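Local coordinates for protein Cel44C (Paenibacillus polymyxa, PDB 2YIH) that hydrolyses xyloglucan and probably other beta-1,4-glucans such as cellulose as an endo-acting glycoside hydrolase of family 44, at residues 135-148 / 154-168. The protein carries 8 engineered substitutions. Residues are numbered along the deposited sequence; the frame is centred on the assembly and turned at random.
Engineered in segment 154-168: Tyr156 (natural residue Arg). With CA (calcium ion), chain C; SO4 (sulfate ion), chain F.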
loop_
_atom_site.group_PDB
_atom_site.type_symbol
_atom_site.label_atom_id
_atom_site.label_comp_id
_atom_site.label_asym_id
_atom_site.label_seq_id
_atom_site.Cartn_x
_atom_site.Cartn_y
_atom_site.Cartn_z
ATOM N N TRP A 135 -25.919 15.812 -4.004
ATOM C CA TRP A 135 -25.097 15.394 -2.860
ATOM C C TRP A 135 -25.921 15.129 -1.638
ATOM O O TRP A 135 -26.892 15.841 -1.374
ATOM C CB TRP A 135 -24.022 16.438 -2.505
ATOM C CG TRP A 135 -23.131 16.787 -3.666
ATOM C CD1 TRP A 135 -23.199 17.915 -4.456
ATOM C CD2 TRP A 135 -22.067 15.984 -4.201
ATOM N NE1 TRP A 135 -22.209 17.879 -5.417
ATOM C CE2 TRP A 135 -21.516 16.691 -5.295
ATOM C CE3 TRP A 135 -21.513 14.746 -3.840
ATOM C CZ2 TRP A 135 -20.411 16.210 -6.013
ATOM C CZ3 TRP A 135 -20.456 14.246 -4.574
ATOM C CH2 TRP A 135 -19.916 14.962 -5.659
ATOM N N ASN A 136 -25.538 14.078 -0.904
ATOM C CA ASN A 136 -26.082 13.843 0.437
ATOM C C ASN A 136 -24.998 14.145 1.450
ATOM O O ASN A 136 -23.812 13.950 1.167
ATOM C CB ASN A 136 -26.523 12.376 0.586
ATOM C CG ASN A 136 -27.723 12.043 -0.266
ATOM O OD1 ASN A 136 -28.577 12.895 -0.491
ATOM N ND2 ASN A 136 -27.835 10.774 -0.699
ATOM N N GLN A 137 -25.408 14.611 2.629
ATOM C CA GLN A 137 -24.455 14.980 3.682
ATOM C C GLN A 137 -24.031 13.735 4.453
ATOM O O GLN A 137 -24.864 12.880 4.795
ATOM C CB GLN A 137 -25.104 15.961 4.659
ATOM C CG GLN A 137 -25.466 17.266 4.075
ATOM C CD GLN A 137 -26.021 18.224 5.138
ATOM O OE1 GLN A 137 -25.658 18.144 6.333
ATOM N NE2 GLN A 137 -26.910 19.112 4.716
ATOM N N VAL A 138 -22.746 13.663 4.775
ATOM C CA VAL A 138 -22.216 12.608 5.679
ATOM C C VAL A 138 -22.400 13.013 7.157
ATOM O O VAL A 138 -22.108 14.173 7.552
ATOM C CB VAL A 138 -20.722 12.356 5.390
ATOM C CG1 VAL A 138 -20.102 11.366 6.435
ATOM C CG2 VAL A 138 -20.522 11.786 3.967
ATOM N N VAL A 139 -22.944 12.093 7.958
ATOM C CA VAL A 139 -23.028 12.295 9.414
ATOM C C VAL A 139 -22.360 11.081 10.033
ATOM O O VAL A 139 -22.679 9.944 9.661
ATOM C CB VAL A 139 -24.532 12.374 9.844
ATOM C CG1 VAL A 139 -24.699 12.378 11.361
ATOM C CG2 VAL A 139 -25.191 13.654 9.189
ATOM N N ASN A 140 -21.436 11.328 10.959
ATOM C CA ASN A 140 -20.621 10.245 11.476
ATOM C C ASN A 140 -21.394 9.354 12.407
ATOM O O ASN A 140 -21.291 8.102 12.316
ATOM C CB ASN A 140 -19.381 10.797 12.168
ATOM C CG ASN A 140 -18.409 11.377 11.184
ATOM O OD1 ASN A 140 -18.357 10.948 10.017
ATOM N ND2 ASN A 140 -17.683 12.389 11.608
ATOM N N ALA A 141 -22.171 9.975 13.300
ATOM C CA ALA A 141 -22.962 9.216 14.311
ATOM C C ALA A 141 -24.468 9.528 14.208
ATOM O O ALA A 141 -24.906 10.681 14.411
ATOM C CB ALA A 141 -22.440 9.518 15.731
ATOM N N LYS A 142 -25.247 8.511 13.871
ATOM C CA LYS A 142 -26.674 8.668 13.612
ATOM C C LYS A 142 -27.443 9.129 14.851
ATOM O O LYS A 142 -28.394 9.926 14.743
ATOM C CB LYS A 142 -27.265 7.338 13.098
ATOM C CG LYS A 142 -28.679 7.493 12.556
ATOM C CD LYS A 142 -29.268 6.133 12.106
ATOM C CE LYS A 142 -30.590 6.409 11.339
ATOM N NZ LYS A 142 -31.304 5.093 11.033
ATOM N N ASN A 143 -27.038 8.621 16.015
ATOM C CA ASN A 143 -27.805 8.908 17.256
ATOM C C ASN A 143 -29.311 8.610 17.107
ATOM O O ASN A 143 -30.174 9.393 17.530
ATOM C CB ASN A 143 -27.550 10.358 17.757
ATOM C CG ASN A 143 -26.085 10.606 18.143
ATOM O OD1 ASN A 143 -25.546 11.718 17.956
ATOM N ND2 ASN A 143 -25.415 9.570 18.588
ATOM N N ALA A 144 -29.617 7.474 16.496
ATOM C CA ALA A 144 -30.997 7.013 16.315
ATOM C C ALA A 144 -30.880 5.536 16.003
ATOM O O ALA A 144 -29.781 5.083 15.625
ATOM C CB ALA A 144 -31.678 7.761 15.140
ATOM N N PRO A 145 -32.008 4.799 16.047
ATOM C CA PRO A 145 -31.897 3.363 15.821
ATOM C C PRO A 145 -31.338 3.084 14.429
ATOM O O PRO A 145 -31.768 3.702 13.473
ATOM C CB PRO A 145 -33.349 2.876 15.934
ATOM C CG PRO A 145 -33.952 3.804 16.964
ATOM C CD PRO A 145 -33.320 5.164 16.639
ATOM N N PHE A 146 -30.366 2.181 14.340
ATOM C CA PHE A 146 -29.790 1.821 13.056
ATOM C C PHE A 146 -30.777 1.007 12.215
ATOM O O PHE A 146 -31.523 0.189 12.735
ATOM C CB PHE A 146 -28.519 0.999 13.246
ATOM C CG PHE A 146 -27.389 1.743 13.873
ATOM C CD1 PHE A 146 -27.011 3.022 13.405
ATOM C CD2 PHE A 146 -26.686 1.180 14.932
ATOM C CE1 PHE A 146 -25.945 3.679 13.978
ATOM C CE2 PHE A 146 -25.606 1.840 15.486
ATOM C CZ PHE A 146 -25.261 3.117 15.021
ATOM N N GLN A 147 -30.729 1.199 10.903
ATOM C CA GLN A 147 -31.513 0.421 9.966
ATOM C C GLN A 147 -30.538 -0.393 9.118
ATOM O O GLN A 147 -29.579 0.151 8.585
ATOM C CB GLN A 147 -32.344 1.371 9.065
ATOM C CG GLN A 147 -33.284 2.324 9.849
ATOM C CD GLN A 147 -33.799 3.501 8.983
ATOM O OE1 GLN A 147 -33.176 4.589 8.910
ATOM N NE2 GLN A 147 -34.917 3.275 8.299
ATOM N N LEU A 148 -30.798 -1.683 8.952
ATOM C CA LEU A 148 -30.056 -2.455 7.951
ATOM C C LEU A 148 -30.459 -2.102 6.531
ATOM O O LEU A 148 -29.667 -2.291 5.600
ATOM C CB LEU A 148 -30.230 -3.966 8.189
ATOM C CG LEU A 148 -29.652 -4.477 9.514
ATOM C CD1 LEU A 148 -29.896 -5.983 9.627
ATOM C CD2 LEU A 148 -28.153 -4.189 9.652
ATOM N N ASP A 154 -33.925 10.443 2.452
ATOM C CA ASP A 154 -33.460 11.621 3.178
ATOM C C ASP A 154 -32.166 12.149 2.558
ATOM O O ASP A 154 -31.704 11.638 1.528
ATOM C CB ASP A 154 -33.321 11.346 4.696
ATOM C CG ASP A 154 -32.225 10.351 5.020
ATOM O OD1 ASP A 154 -31.490 9.952 4.083
ATOM O OD2 ASP A 154 -32.067 10.020 6.226
ATOM N N ASN A 155 -31.587 13.175 3.169
ATOM C CA ASN A 155 -30.401 13.812 2.587
ATOM C C ASN A 155 -29.104 13.412 3.276
ATOM O O ASN A 155 -28.106 14.143 3.189
ATOM C CB ASN A 155 -30.553 15.342 2.684
ATOM C CG ASN A 155 -29.650 16.090 1.712
ATOM O OD1 ASN A 155 -29.467 15.688 0.554
ATOM N ND2 ASN A 155 -29.040 17.175 2.205
ATOM N N TYR A 156 -29.107 12.248 3.944
ATOM C CA TYR A 156 -28.003 11.902 4.845
ATOM C C TYR A 156 -27.482 10.528 4.545
ATOM O O TYR A 156 -28.262 9.646 4.188
ATOM C CB TYR A 156 -28.490 11.871 6.300
ATOM C CG TYR A 156 -28.962 13.232 6.757
ATOM C CD1 TYR A 156 -28.047 14.253 6.949
ATOM C CD2 TYR A 156 -30.330 13.499 6.907
ATOM C CE1 TYR A 156 -28.482 15.535 7.322
ATOM C CE2 TYR A 156 -30.777 14.752 7.260
ATOM C CZ TYR A 156 -29.867 15.757 7.479
ATOM O OH TYR A 156 -30.297 17.004 7.840
ATOM N N VAL A 157 -26.211 10.316 4.862
ATOM C CA VAL A 157 -25.685 8.956 4.933
ATOM C C VAL A 157 -24.953 8.893 6.266
ATOM O O VAL A 157 -24.249 9.821 6.607
ATOM C CB VAL A 157 -24.730 8.694 3.742
ATOM C CG1 VAL A 157 -23.994 7.437 3.919
ATOM C CG2 VAL A 157 -25.558 8.665 2.426
ATOM N N TYR A 158 -25.202 7.851 7.059
ATOM C CA TYR A 158 -24.649 7.800 8.408
ATOM C C TYR A 158 -23.522 6.794 8.440
ATOM O O TYR A 158 -23.734 5.635 8.145
ATOM C CB TYR A 158 -25.742 7.338 9.373
ATOM C CG TYR A 158 -26.866 8.348 9.507
ATOM C CD1 TYR A 158 -26.652 9.543 10.187
ATOM C CD2 TYR A 158 -28.118 8.136 8.890
ATOM C CE1 TYR A 158 -27.672 10.490 10.334
ATOM C CE2 TYR A 158 -29.153 9.097 9.000
ATOM C CZ TYR A 158 -28.908 10.259 9.726
ATOM O OH TYR A 158 -29.929 11.180 9.878
ATOM N N VAL A 159 -22.332 7.205 8.846
ATOM C CA VAL A 159 -21.189 6.297 8.684
ATOM C C VAL A 159 -21.268 5.183 9.719
ATOM O O VAL A 159 -20.998 4.014 9.395
ATOM C CB VAL A 159 -19.844 7.025 8.763
ATOM C CG1 VAL A 159 -18.714 6.022 8.519
ATOM C CG2 VAL A 159 -19.774 8.127 7.714
ATOM N N ASP A 160 -21.661 5.499 10.956
ATOM C CA ASP A 160 -21.705 4.439 11.958
ATOM C C ASP A 160 -22.796 3.399 11.678
ATOM O O ASP A 160 -22.648 2.228 12.034
ATOM C CB ASP A 160 -21.714 4.985 13.415
ATOM C CG ASP A 160 -22.991 5.734 13.782
ATOM O OD1 ASP A 160 -23.815 6.092 12.918
ATOM O OD2 ASP A 160 -23.144 5.995 14.998
ATOM N N GLU A 161 -23.855 3.817 10.989
ATOM C CA GLU A 161 -24.890 2.906 10.503
ATOM C C GLU A 161 -24.299 1.911 9.497
ATOM O O GLU A 161 -24.625 0.724 9.496
ATOM C CB GLU A 161 -26.042 3.696 9.870
ATOM C CG GLU A 161 -27.217 2.794 9.482
ATOM C CD GLU A 161 -28.463 3.587 9.187
ATOM O OE1 GLU A 161 -28.431 4.425 8.278
ATOM O OE2 GLU A 161 -29.455 3.421 9.925
ATOM N N PHE A 162 -23.419 2.405 8.645
ATOM C CA PHE A 162 -22.778 1.535 7.690
ATOM C C PHE A 162 -21.856 0.541 8.426
ATOM O O PHE A 162 -21.786 -0.650 8.070
ATOM C CB PHE A 162 -21.981 2.390 6.714
ATOM C CG PHE A 162 -21.160 1.580 5.746
ATOM C CD1 PHE A 162 -21.768 0.583 4.976
ATOM C CD2 PHE A 162 -19.796 1.782 5.651
ATOM C CE1 PHE A 162 -21.010 -0.158 4.067
ATOM C CE2 PHE A 162 -19.031 1.029 4.745
ATOM C CZ PHE A 162 -19.660 0.090 3.951
ATOM N N VAL A 163 -21.060 1.044 9.365
ATOM C CA VAL A 163 -20.193 0.138 10.117
ATOM C C VAL A 163 -21.025 -0.902 10.881
ATOM O O VAL A 163 -20.708 -2.099 10.901
ATOM C CB VAL A 163 -19.200 0.877 11.049
ATOM C CG1 VAL A 163 -18.302 -0.158 11.817
ATOM C CG2 VAL A 163 -18.322 1.822 10.234
ATOM N N HIS A 164 -22.136 -0.466 11.465
ATOM C CA HIS A 164 -23.035 -1.422 12.111
ATOM C C HIS A 164 -23.551 -2.499 11.146
ATOM O O HIS A 164 -23.686 -3.674 11.535
ATOM C CB HIS A 164 -24.209 -0.668 12.780
ATOM C CG HIS A 164 -25.319 -1.557 13.240
ATOM N ND1 HIS A 164 -25.366 -2.088 14.514
ATOM C CD2 HIS A 164 -26.439 -1.983 12.611
ATOM C CE1 HIS A 164 -26.455 -2.831 14.636
ATOM N NE2 HIS A 164 -27.117 -2.794 13.491
ATOM N N PHE A 165 -23.913 -2.091 9.924
ATOM C CA PHE A 165 -24.344 -2.990 8.856
ATOM C C PHE A 165 -23.289 -4.069 8.558
ATOM O O PHE A 165 -23.634 -5.248 8.442
ATOM C CB PHE A 165 -24.704 -2.168 7.597
ATOM C CG PHE A 165 -24.965 -2.980 6.364
ATOM C CD1 PHE A 165 -26.256 -3.436 6.070
ATOM C CD2 PHE A 165 -23.933 -3.240 5.449
ATOM C CE1 PHE A 165 -26.496 -4.196 4.907
ATOM C CE2 PHE A 165 -24.190 -3.932 4.263
ATOM C CZ PHE A 165 -25.459 -4.432 4.011
ATOM N N LEU A 166 -22.026 -3.656 8.441
ATOM C CA LEU A 166 -20.922 -4.591 8.185
ATOM C C LEU A 166 -20.753 -5.551 9.367
ATOM O O LEU A 166 -20.628 -6.780 9.173
ATOM C CB LEU A 166 -19.628 -3.812 7.946
ATOM C CG LEU A 166 -19.652 -3.012 6.638
ATOM C CD1 LEU A 166 -18.301 -2.252 6.550
ATOM C CD2 LEU A 166 -19.828 -3.946 5.420
ATOM N N VAL A 167 -20.785 -5.011 10.580
ATOM C CA VAL A 167 -20.581 -5.847 11.768
ATOM C C VAL A 167 -21.748 -6.830 11.916
ATOM O O VAL A 167 -21.566 -7.982 12.351
ATOM C CB VAL A 167 -20.389 -4.974 13.030
ATOM C CG1 VAL A 167 -20.494 -5.806 14.349
ATOM C CG2 VAL A 167 -19.029 -4.225 12.951
ATOM N N ASN A 168 -22.953 -6.381 11.571
ATOM C CA ASN A 168 -24.119 -7.261 11.631
ATOM C C ASN A 168 -23.940 -8.458 10.674
ATOM O O ASN A 168 -24.325 -9.599 10.992
ATOM C CB ASN A 168 -25.391 -6.472 11.284
ATOM C CG ASN A 168 -26.614 -7.364 11.148
ATOM O OD1 ASN A 168 -27.011 -7.724 10.045
ATOM N ND2 ASN A 168 -27.178 -7.753 12.275
HETATM CA CA CA C . -30.003 8.149 3.669
HETATM S S SO4 F . -34.102 -2.710 9.374
HETATM O O1 SO4 F . -33.005 -2.918 10.326
HETATM O O2 SO4 F . -35.385 -2.797 10.050
HETATM O O3 SO4 F . -34.001 -1.394 8.738
HETATM O O4 SO4 F . -34.064 -3.707 8.313
HETATM O O HOH W 1 -25.193 6.473 16.581
HETATM O O HOH W 2 -30.760 5.523 7.476
HETATM O O HOH W 3 -27.060 -0.625 9.838
HETATM O O HOH W 4 -30.413 7.872 6.080
HETATM O O HOH W 5 -30.311 9.208 1.551
#
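Strand 135-139 pairs in parallel with strand 156-158, an edge strand of a three-stranded sheet on the TIM-barrel catalytic domain, and the loop 140-148 then folds along helix 159-170. Four backbone bonds zip the strands together, from Gln137 N to Asn155 O through Val159 N to Val139 O. On one face, a methyl of Val138 presses against one of Val159, CG1 to CG2 at a tight 3.5 Å, near strand 115-117 and helix 205-222. On the other, Val139 lies alongside Tyr158, its CB and CG1 on CD1 of that ring, while its CG2 touches CD1 of Tyr156, an engineered residue, obliquely. Lys142 crosses Tyr158 at about a right angle, its CG centred over the ring face, 3.5 Å from the centroid. With every torsion near 180°, the lysine is drawn out straight beyond the ring, and NZ enters a polar hollow formed by Glu161 OE2 (2.7 Å, a salt bridge), Pro145 O and Gln147 OE1. Gln147 N grips the same OE2 from the opposite face of the carboxylate. Cutting Lys142 back to an alanine would probably leave Glu161 without its charged mate and open a gap over the Tyr158 ring. Farther along the helix, the Phe146 ring fills the hollow between Asp160, Glu161 and His164, in an offset stack on the imidazole with planes at 30°. Leu148 sets its two methyls against the Asn168 amide, and its CD2 only grazes CD1 of Phe165. Before the helix, Tyr156 O and Asp154 OD1 bind calcium together with Glu56 and Asp151. At the helix start, Asp160 OD1 takes the backbone N-H of Lys142 on its syn side at 3.0 Å.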